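PDB 4GOX: polyketide synthase from Synechococcus sp., which probably transfers a sulfo group from the donor PAPS to an intermediate of olefin synthesis, activating it for hydrocarbon formation, and binds adenosine-3'-5'-diphosphate. Local coordinates for residues A[13-21]-A[137-145]; A[78-86]-A[95-103]. One frame throughout, in Å; residues are numbered along the deposited sequence.

Contact 1 (A[13-21]-A[137-145]); sequences KQWQKPDHK and HILDHSEIL
The indole of Trp15 slides between two histidines of helix 137-145, one turn apart, and this aromatic sandwich is the tight part of the contact. On one face lies the imidazole of His141, stacked almost squarely on the six-membered ring with centroids 3.6 Å apart and planes at 7°; its CB continues over the five-membered ring as a CH-pi contact. The opposite face carries His137 in an offset stack on the five-membered ring, centroids 4.0 Å apart. Trp15 NE1 donates to His137 O at 2.8 Å, the acceptor near the indole plane but the N-H coming in above the carbonyl plane, so stack and bond together fix the rotation of the ring. With CG of His137 anti to the backbone N (chi1 -175°), the imidazole is carried out over the indole, where NE2 makes a weak, bent bond to Lys13 O at 2.6 Å. Ile144 CD1 touches the indole edge at Trp15 CD1, 3.7 Å away. With an alanine at Trp15, both imidazoles would probably lose their stacking partner and a gap would open between them.

Beyond this the fit loosens toward solvent. A water bridges Gln16 O and His141 NE2, Pro18 CD rests on Ile144 CG2 at 4.0 Å, and exposed Lys21 reaches Glu143 O with NZ at 3.1 Å.

The loop lies along the outer side of the helix. His141 ND1 is hydrogen-bonded to Leu59 O, Glu143 OE2 is hydrogen-bonded to Tyr151 OH and salt-bridged to Arg207, and Leu139 packs against strand 26-30 and helix 181-202.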
loop_
_atom_site.group_PDB
_atom_site.type_symbol
_atom_site.label_atom_id
_atom_site.label_comp_id
_atom_site.label_asym_id
_atom_site.label_seq_id
_atom_site.Cartn_x
_atom_site.Cartn_y
_atom_site.Cartn_z
ATOM N N LYS A 13 10.164 16.730 -12.089
ATOM C CA LYS A 13 9.490 17.769 -11.297
ATOM C C LYS A 13 9.927 17.683 -9.827
ATOM O O LYS A 13 9.593 16.720 -9.168
ATOM C CB LYS A 13 7.962 17.643 -11.444
ATOM C CG LYS A 13 7.174 18.829 -10.919
ATOM C CD LYS A 13 6.393 19.528 -12.030
ATOM C CE LYS A 13 4.986 19.007 -12.234
ATOM N NZ LYS A 13 4.085 19.357 -11.104
ATOM N N GLN A 14 10.690 18.675 -9.327
ATOM C CA GLN A 14 11.239 18.690 -7.958
ATOM C C GLN A 14 10.191 18.802 -6.869
ATOM O O GLN A 14 9.235 19.574 -7.006
ATOM C CB GLN A 14 12.248 19.842 -7.789
ATOM C CG GLN A 14 13.579 19.614 -8.486
ATOM C CD GLN A 14 14.578 20.731 -8.268
ATOM O OE1 GLN A 14 14.288 21.781 -7.668
ATOM N NE2 GLN A 14 15.789 20.524 -8.766
ATOM N N TRP A 15 10.395 18.061 -5.761
ATOM C CA TRP A 15 9.515 18.114 -4.609
ATOM C C TRP A 15 9.850 19.339 -3.756
ATOM O O TRP A 15 11.026 19.633 -3.529
ATOM C CB TRP A 15 9.660 16.847 -3.740
ATOM C CG TRP A 15 9.174 15.564 -4.374
ATOM C CD1 TRP A 15 9.905 14.439 -4.605
ATOM C CD2 TRP A 15 7.851 15.293 -4.861
ATOM N NE1 TRP A 15 9.134 13.497 -5.245
ATOM C CE2 TRP A 15 7.866 13.994 -5.410
ATOM C CE3 TRP A 15 6.658 16.041 -4.919
ATOM C CZ2 TRP A 15 6.723 13.402 -5.960
ATOM C CZ3 TRP A 15 5.528 15.452 -5.462
ATOM C CH2 TRP A 15 5.568 14.148 -5.974
ATOM N N GLN A 16 8.822 20.039 -3.268
ATOM C CA GLN A 16 9.005 21.159 -2.351
ATOM C C GLN A 16 9.498 20.565 -1.021
ATOM O O GLN A 16 8.866 19.652 -0.460
ATOM C CB GLN A 16 7.679 21.903 -2.133
ATOM C CG GLN A 16 7.782 23.192 -1.321
ATOM C CD GLN A 16 8.562 24.259 -2.040
ATOM O OE1 GLN A 16 8.052 24.941 -2.940
ATOM N NE2 GLN A 16 9.823 24.420 -1.657
ATOM N N LYS A 17 10.664 21.036 -0.563
ATOM C CA LYS A 17 11.243 20.606 0.702
ATOM C C LYS A 17 10.524 21.373 1.811
ATOM O O LYS A 17 10.509 22.600 1.762
ATOM C CB LYS A 17 12.760 20.857 0.721
ATOM C CG LYS A 17 13.525 19.758 0.012
ATOM C CD LYS A 17 15.022 20.015 -0.011
ATOM C CE LYS A 17 15.651 19.679 -1.352
ATOM N NZ LYS A 17 15.493 18.245 -1.724
ATOM N N PRO A 18 9.825 20.699 2.755
ATOM C CA PRO A 18 9.111 21.452 3.806
ATOM C C PRO A 18 10.078 22.202 4.714
ATOM O O PRO A 18 11.217 21.751 4.876
ATOM C CB PRO A 18 8.354 20.359 4.568
ATOM C CG PRO A 18 9.156 19.132 4.361
ATOM C CD PRO A 18 9.711 19.242 2.970
ATOM N N ASP A 19 9.634 23.342 5.290
ATOM C CA ASP A 19 10.437 24.170 6.201
ATOM C C ASP A 19 11.064 23.298 7.287
ATOM O O ASP A 19 12.268 23.394 7.542
ATOM C CB ASP A 19 9.588 25.308 6.800
ATOM C CG ASP A 19 9.415 26.529 5.897
ATOM O OD1 ASP A 19 9.781 26.448 4.698
ATOM O OD2 ASP A 19 8.918 27.568 6.392
ATOM N N HIS A 20 10.251 22.384 7.848
ATOM C CA HIS A 20 10.656 21.380 8.824
ATOM C C HIS A 20 10.018 20.027 8.487
ATOM O O HIS A 20 8.801 19.948 8.267
ATOM C CB HIS A 20 10.352 21.808 10.276
ATOM C CG HIS A 20 9.094 22.610 10.469
ATOM N ND1 HIS A 20 9.138 23.927 10.925
ATOM C CD2 HIS A 20 7.797 22.250 10.304
ATOM C CE1 HIS A 20 7.875 24.322 11.010
ATOM N NE2 HIS A 20 7.032 23.349 10.646
ATOM N N LYS A 21 10.847 18.964 8.431
ATOM C CA LYS A 21 10.376 17.603 8.149
ATOM C C LYS A 21 9.461 17.115 9.260
ATOM O O LYS A 21 9.600 17.553 10.416
ATOM C CB LYS A 21 11.551 16.630 7.997
ATOM C CG LYS A 21 12.182 16.662 6.620
ATOM C CD LYS A 21 13.449 15.839 6.567
ATOM C CE LYS A 21 13.178 14.386 6.312
ATOM N NZ LYS A 21 14.419 13.640 5.988
ATOM N N HIS A 137 10.419 8.425 -8.110
ATOM C CA HIS A 137 10.209 9.824 -7.769
ATOM C C HIS A 137 9.072 9.987 -6.745
ATOM O O HIS A 137 9.230 10.751 -5.798
ATOM C CB HIS A 137 10.025 10.676 -9.041
ATOM C CG HIS A 137 9.913 12.136 -8.763
ATOM N ND1 HIS A 137 10.998 12.867 -8.321
ATOM C CD2 HIS A 137 8.832 12.953 -8.840
ATOM C CE1 HIS A 137 10.539 14.097 -8.128
ATOM N NE2 HIS A 137 9.250 14.200 -8.455
ATOM N N ILE A 138 7.983 9.182 -6.857
ATOM C CA ILE A 138 6.879 9.196 -5.885
ATOM C C ILE A 138 7.443 8.760 -4.519
ATOM O O ILE A 138 7.255 9.461 -3.533
ATOM C CB ILE A 138 5.691 8.279 -6.314
ATOM C CG1 ILE A 138 5.016 8.797 -7.620
ATOM C CG2 ILE A 138 4.680 8.158 -5.172
ATOM C CD1 ILE A 138 3.958 7.703 -8.266
ATOM N N LEU A 139 8.167 7.624 -4.488
ATOM C CA LEU A 139 8.781 7.074 -3.278
ATOM C C LEU A 139 9.735 8.086 -2.640
ATOM O O LEU A 139 9.740 8.197 -1.414
ATOM C CB LEU A 139 9.561 5.785 -3.619
ATOM C CG LEU A 139 8.751 4.561 -4.117
ATOM C CD1 LEU A 139 9.662 3.334 -4.243
ATOM C CD2 LEU A 139 7.571 4.234 -3.178
ATOM N N ASP A 140 10.547 8.834 -3.474
ATOM C CA ASP A 140 11.461 9.881 -2.999
ATOM C C ASP A 140 10.711 10.953 -2.191
ATOM O O ASP A 140 11.308 11.574 -1.306
ATOM C CB ASP A 140 12.193 10.562 -4.185
ATOM C CG ASP A 140 13.234 9.681 -4.868
ATOM O OD1 ASP A 140 13.641 8.662 -4.271
ATOM O OD2 ASP A 140 13.633 10.009 -5.996
ATOM N N HIS A 141 9.422 11.193 -2.497
ATOM C CA HIS A 141 8.633 12.215 -1.771
ATOM C C HIS A 141 8.527 11.915 -0.270
ATOM O O HIS A 141 8.508 12.845 0.541
ATOM C CB HIS A 141 7.231 12.331 -2.359
ATOM C CG HIS A 141 6.526 13.620 -2.068
ATOM N ND1 HIS A 141 5.172 13.748 -2.283
ATOM C CD2 HIS A 141 7.009 14.797 -1.602
ATOM C CE1 HIS A 141 4.873 14.995 -1.963
ATOM N NE2 HIS A 141 5.956 15.668 -1.565
ATOM N N SER A 142 8.498 10.624 0.100
ATOM C CA SER A 142 8.366 10.215 1.502
ATOM C C SER A 142 9.584 10.612 2.331
ATOM O O SER A 142 9.428 11.204 3.396
ATOM C CB SER A 142 8.094 8.721 1.610
ATOM O OG SER A 142 8.040 8.352 2.978
ATOM N N GLU A 143 10.787 10.321 1.831
ATOM C CA GLU A 143 12.013 10.687 2.524
ATOM C C GLU A 143 12.191 12.203 2.607
ATOM O O GLU A 143 12.821 12.681 3.555
ATOM C CB GLU A 143 13.234 9.971 1.927
ATOM C CG GLU A 143 13.216 8.480 2.266
ATOM C CD GLU A 143 13.294 8.179 3.754
ATOM O OE1 GLU A 143 14.313 8.551 4.380
ATOM O OE2 GLU A 143 12.330 7.597 4.302
ATOM N N ILE A 144 11.581 12.960 1.663
ATOM C CA ILE A 144 11.575 14.420 1.697
ATOM C C ILE A 144 10.631 14.932 2.805
ATOM O O ILE A 144 10.999 15.832 3.555
ATOM C CB ILE A 144 11.281 15.017 0.277
ATOM C CG1 ILE A 144 12.597 15.073 -0.546
ATOM C CG2 ILE A 144 10.636 16.418 0.342
ATOM C CD1 ILE A 144 12.456 15.012 -2.044
ATOM N N LEU A 145 9.432 14.347 2.925
ATOM C CA LEU A 145 8.411 14.789 3.894
ATOM C C LEU A 145 8.572 14.325 5.342
ATOM O O LEU A 145 8.157 15.048 6.247
ATOM C CB LEU A 145 6.995 14.389 3.428
ATOM C CG LEU A 145 6.482 14.937 2.090
ATOM C CD1 LEU A 145 5.177 14.247 1.709
ATOM C CD2 LEU A 145 6.316 16.467 2.123
HETATM O O HOH W 1 6.629 18.177 -1.021
#

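Contact 2 (A[78-86]-A[95-103])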
loop_
_atom_site.group_PDB
_atom_site.type_symbol
_atom_site.label_atom_id
_atom_site.label_comp_id
_atom_site.label_asym_id
_atom_site.label_seq_id
_atom_site.Cartn_x
_atom_site.Cartn_y
_atom_site.Cartn_z
ATOM N N GLU A 78 -10.616 8.206 -3.207
ATOM C CA GLU A 78 -11.860 8.271 -2.416
ATOM C C GLU A 78 -11.651 7.722 -0.996
ATOM O O GLU A 78 -12.454 8.011 -0.103
ATOM C CB GLU A 78 -12.996 7.502 -3.104
ATOM C CG GLU A 78 -13.906 8.385 -3.937
ATOM C CD GLU A 78 -14.811 7.680 -4.931
ATOM O OE1 GLU A 78 -15.076 6.466 -4.762
ATOM O OE2 GLU A 78 -15.266 8.355 -5.883
ATOM N N GLY A 79 -10.574 6.959 -0.803
ATOM C CA GLY A 79 -10.186 6.427 0.493
ATOM C C GLY A 79 -9.878 7.527 1.491
ATOM O O GLY A 79 -9.984 7.312 2.705
ATOM N N LEU A 80 -9.467 8.725 0.976
ATOM C CA LEU A 80 -9.228 9.892 1.824
ATOM C C LEU A 80 -10.588 10.350 2.413
ATOM O O LEU A 80 -10.650 10.635 3.609
ATOM C CB LEU A 80 -8.557 11.051 1.063
ATOM C CG LEU A 80 -8.405 12.369 1.849
ATOM C CD1 LEU A 80 -7.416 12.230 3.010
ATOM C CD2 LEU A 80 -8.024 13.525 0.924
ATOM N N GLN A 81 -11.661 10.375 1.585
ATOM C CA GLN A 81 -13.009 10.742 2.047
ATOM C C GLN A 81 -13.439 9.750 3.141
ATOM O O GLN A 81 -13.770 10.178 4.250
ATOM C CB GLN A 81 -14.029 10.780 0.880
ATOM C CG GLN A 81 -13.955 12.039 0.016
ATOM C CD GLN A 81 -12.923 11.958 -1.111
ATOM O OE1 GLN A 81 -11.838 11.367 -0.974
ATOM N NE2 GLN A 81 -13.230 12.567 -2.263
ATOM N N ARG A 82 -13.301 8.424 2.854
ATOM C CA ARG A 82 -13.640 7.331 3.763
ATOM C C ARG A 82 -12.888 7.477 5.090
ATOM O O ARG A 82 -13.509 7.390 6.154
ATOM C CB ARG A 82 -13.402 5.970 3.087
ATOM C CG ARG A 82 -14.016 4.766 3.816
ATOM C CD ARG A 82 -15.540 4.766 3.764
ATOM N NE ARG A 82 -16.141 3.898 4.779
ATOM C CZ ARG A 82 -16.456 4.284 6.012
ATOM N NH1 ARG A 82 -16.206 5.524 6.413
ATOM N NH2 ARG A 82 -17.017 3.429 6.856
ATOM N N ALA A 83 -11.576 7.783 5.027
ATOM C CA ALA A 83 -10.743 8.021 6.217
ATOM C C ALA A 83 -11.326 9.139 7.106
ATOM O O ALA A 83 -11.466 8.949 8.315
ATOM C CB ALA A 83 -9.322 8.392 5.805
ATOM N N LEU A 84 -11.641 10.294 6.497
ATOM C CA LEU A 84 -12.186 11.489 7.153
ATOM C C LEU A 84 -13.554 11.216 7.805
ATOM O O LEU A 84 -13.788 11.622 8.949
ATOM C CB LEU A 84 -12.332 12.604 6.119
ATOM C CG LEU A 84 -11.061 13.217 5.546
ATOM C CD1 LEU A 84 -11.418 14.127 4.385
ATOM C CD2 LEU A 84 -10.275 13.967 6.635
ATOM N N MET A 85 -14.448 10.524 7.058
ATOM C CA MET A 85 -15.749 10.086 7.516
ATOM C C MET A 85 -15.534 9.287 8.815
ATOM O O MET A 85 -16.027 9.708 9.856
ATOM C CB MET A 85 -16.397 9.182 6.459
ATOM C CG MET A 85 -17.039 9.917 5.328
ATOM S SD MET A 85 -17.801 8.771 4.154
ATOM C CE MET A 85 -18.752 7.724 5.237
ATOM N N ASP A 86 -14.720 8.192 8.767
ATOM C CA ASP A 86 -14.403 7.343 9.914
ATOM C C ASP A 86 -13.721 8.090 11.070
ATOM O O ASP A 86 -14.197 7.986 12.204
ATOM C CB ASP A 86 -13.567 6.120 9.490
ATOM C CG ASP A 86 -13.248 5.186 10.640
ATOM O OD1 ASP A 86 -14.179 4.507 11.133
ATOM O OD2 ASP A 86 -12.092 5.194 11.104
ATOM N N SER A 95 -17.659 14.994 4.005
ATOM C CA SER A 95 -16.306 14.505 3.731
ATOM C C SER A 95 -15.781 15.168 2.458
ATOM O O SER A 95 -14.744 15.829 2.504
ATOM C CB SER A 95 -16.296 12.986 3.580
ATOM O OG SER A 95 -15.097 12.456 4.123
ATOM N N GLN A 96 -16.541 15.039 1.348
ATOM C CA GLN A 96 -16.259 15.642 0.052
ATOM C C GLN A 96 -16.020 17.167 0.169
ATOM O O GLN A 96 -15.066 17.668 -0.421
ATOM C CB GLN A 96 -17.395 15.325 -0.941
ATOM C CG GLN A 96 -17.042 15.545 -2.412
ATOM C CD GLN A 96 -15.886 14.688 -2.882
ATOM O OE1 GLN A 96 -16.022 13.479 -3.115
ATOM N NE2 GLN A 96 -14.719 15.304 -3.028
ATOM N N ALA A 97 -16.833 17.871 0.983
ATOM C CA ALA A 97 -16.715 19.315 1.217
ATOM C C ALA A 97 -15.386 19.693 1.896
ATOM O O ALA A 97 -14.837 20.754 1.600
ATOM C CB ALA A 97 -17.902 19.821 2.046
ATOM N N LYS A 98 -14.883 18.838 2.812
ATOM C CA LYS A 98 -13.600 19.031 3.512
ATOM C C LYS A 98 -12.466 18.873 2.450
ATOM O O LYS A 98 -11.521 19.676 2.434
ATOM C CB LYS A 98 -13.458 17.984 4.647
ATOM C CG LYS A 98 -12.240 18.123 5.556
ATOM C CD LYS A 98 -12.391 19.201 6.613
ATOM C CE LYS A 98 -11.061 19.550 7.232
ATOM N NZ LYS A 98 -11.018 20.964 7.690
ATOM N N VAL A 99 -12.617 17.883 1.529
ATOM C CA VAL A 99 -11.668 17.616 0.432
ATOM C C VAL A 99 -11.653 18.816 -0.562
ATOM O O VAL A 99 -10.578 19.356 -0.834
ATOM C CB VAL A 99 -11.911 16.238 -0.245
ATOM C CG1 VAL A 99 -11.132 16.098 -1.562
ATOM C CG2 VAL A 99 -11.557 15.093 0.707
ATOM N N ASN A 100 -12.858 19.266 -1.016
ATOM C CA ASN A 100 -13.083 20.391 -1.939
ATOM C C ASN A 100 -12.488 21.702 -1.429
ATOM O O ASN A 100 -12.010 22.520 -2.221
ATOM C CB ASN A 100 -14.574 20.550 -2.270
ATOM C CG ASN A 100 -15.153 19.452 -3.153
ATOM O OD1 ASN A 100 -14.486 18.476 -3.535
ATOM N ND2 ASN A 100 -16.424 19.590 -3.505
ATOM N N GLN A 101 -12.480 21.872 -0.107
ATOM C CA GLN A 101 -11.920 23.043 0.554
ATOM C C GLN A 101 -10.394 22.992 0.569
ATOM O O GLN A 101 -9.732 24.014 0.368
ATOM C CB GLN A 101 -12.540 23.222 1.949
ATOM C CG GLN A 101 -13.755 24.185 1.976
ATOM C CD GLN A 101 -14.640 24.196 0.726
ATOM O OE1 GLN A 101 -14.494 25.045 -0.170
ATOM N NE2 GLN A 101 -15.587 23.264 0.643
ATOM N N TRP A 102 -9.830 21.784 0.755
ATOM C CA TRP A 102 -8.384 21.590 0.719
ATOM C C TRP A 102 -7.879 21.842 -0.691
ATOM O O TRP A 102 -6.854 22.507 -0.862
ATOM C CB TRP A 102 -8.039 20.174 1.147
ATOM C CG TRP A 102 -8.001 19.969 2.627
ATOM C CD1 TRP A 102 -7.576 20.858 3.574
ATOM C CD2 TRP A 102 -8.183 18.720 3.298
ATOM N NE1 TRP A 102 -7.543 20.251 4.810
ATOM C CE2 TRP A 102 -7.904 18.934 4.666
ATOM C CE3 TRP A 102 -8.531 17.425 2.865
ATOM C CZ2 TRP A 102 -8.008 17.915 5.615
ATOM C CZ3 TRP A 102 -8.631 16.413 3.806
ATOM C CH2 TRP A 102 -8.372 16.662 5.162
ATOM N N VAL A 103 -8.651 21.358 -1.694
ATOM C CA VAL A 103 -8.405 21.519 -3.127
ATOM C C VAL A 103 -8.346 23.004 -3.488
ATOM O O VAL A 103 -7.362 23.444 -4.096
ATOM C CB VAL A 103 -9.432 20.714 -3.979
ATOM C CG1 VAL A 103 -9.458 21.187 -5.430
ATOM C CG2 VAL A 103 -9.140 19.212 -3.914
#
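Two consecutive helices of the sulfotransferase domain, 79-88 and 92-104, joined by a short turn and packed knob-into-hole, bring these segments together. The segment axes approach to 9.2 Å and make an angle of 119° between their N-to-C directions, so the helices splay widely instead of running side by side. Leu84 is the knob: its side chain enters the hole formed by Ser95, Lys98, Val99 and Trp102. With CG anti to the carbonyl carbon (chi1 -69°), the branch of Leu84 is sent in between Val99 and Trp102. Both methyls lie on the six-membered end of the indole, where the two side chains meet head-on: Leu84 CD1 is 3.7 Å from Trp102 CZ3 and Leu84 CD2 3.6 Å from Trp102 CH2. Leu84 CD1 also touches Val99 CG2 at 3.8 Å.

One turn earlier, Leu80 CD2 touches the same Val99 methyl at 3.9 Å and also approaches Trp102 CZ3. Val99 CG2 thus touches both leucines, with Gln81 CG alongside. Helix 109-119 borders this apolar patch, Tyr115 meeting the Trp102 ring edge-to-face and Leu116 touching Leu80; Met64 of helix 64-71 also lies against Leu80 and Trp102.

The polar part of the contact sits where the backbones are closest, at Gln81 and Ser95. The serine is buried, with Met85 CG 3.4 Å from its OG, and its hydroxyl is satisfied by the helix backbone: OG donates to Gln81 O at 2.6 Å, tilted 33° from the carbonyl plane, and that oxygen also accepts the helical bond from Met85 N.

Contact 1 lies at the surface, where the N-terminal loop ahead of strand 26-30 is laid on helix 136-145; contact 2 is partly buried and joins two helices that follow closely in sequence. They share no helix or strand, and their centres lie about 23 Å apart, yet both helices of contact 2 fall in the chain between the two segments of contact 1. The chemistry follows the setting. The long-range closure relies on stacked aromatic rings, a bridging water and bonds to helix carbonyls, whereas the local helix pair relies on interlocked aliphatic side chains beside an indole, with one buried hydroxyl bond between the helices.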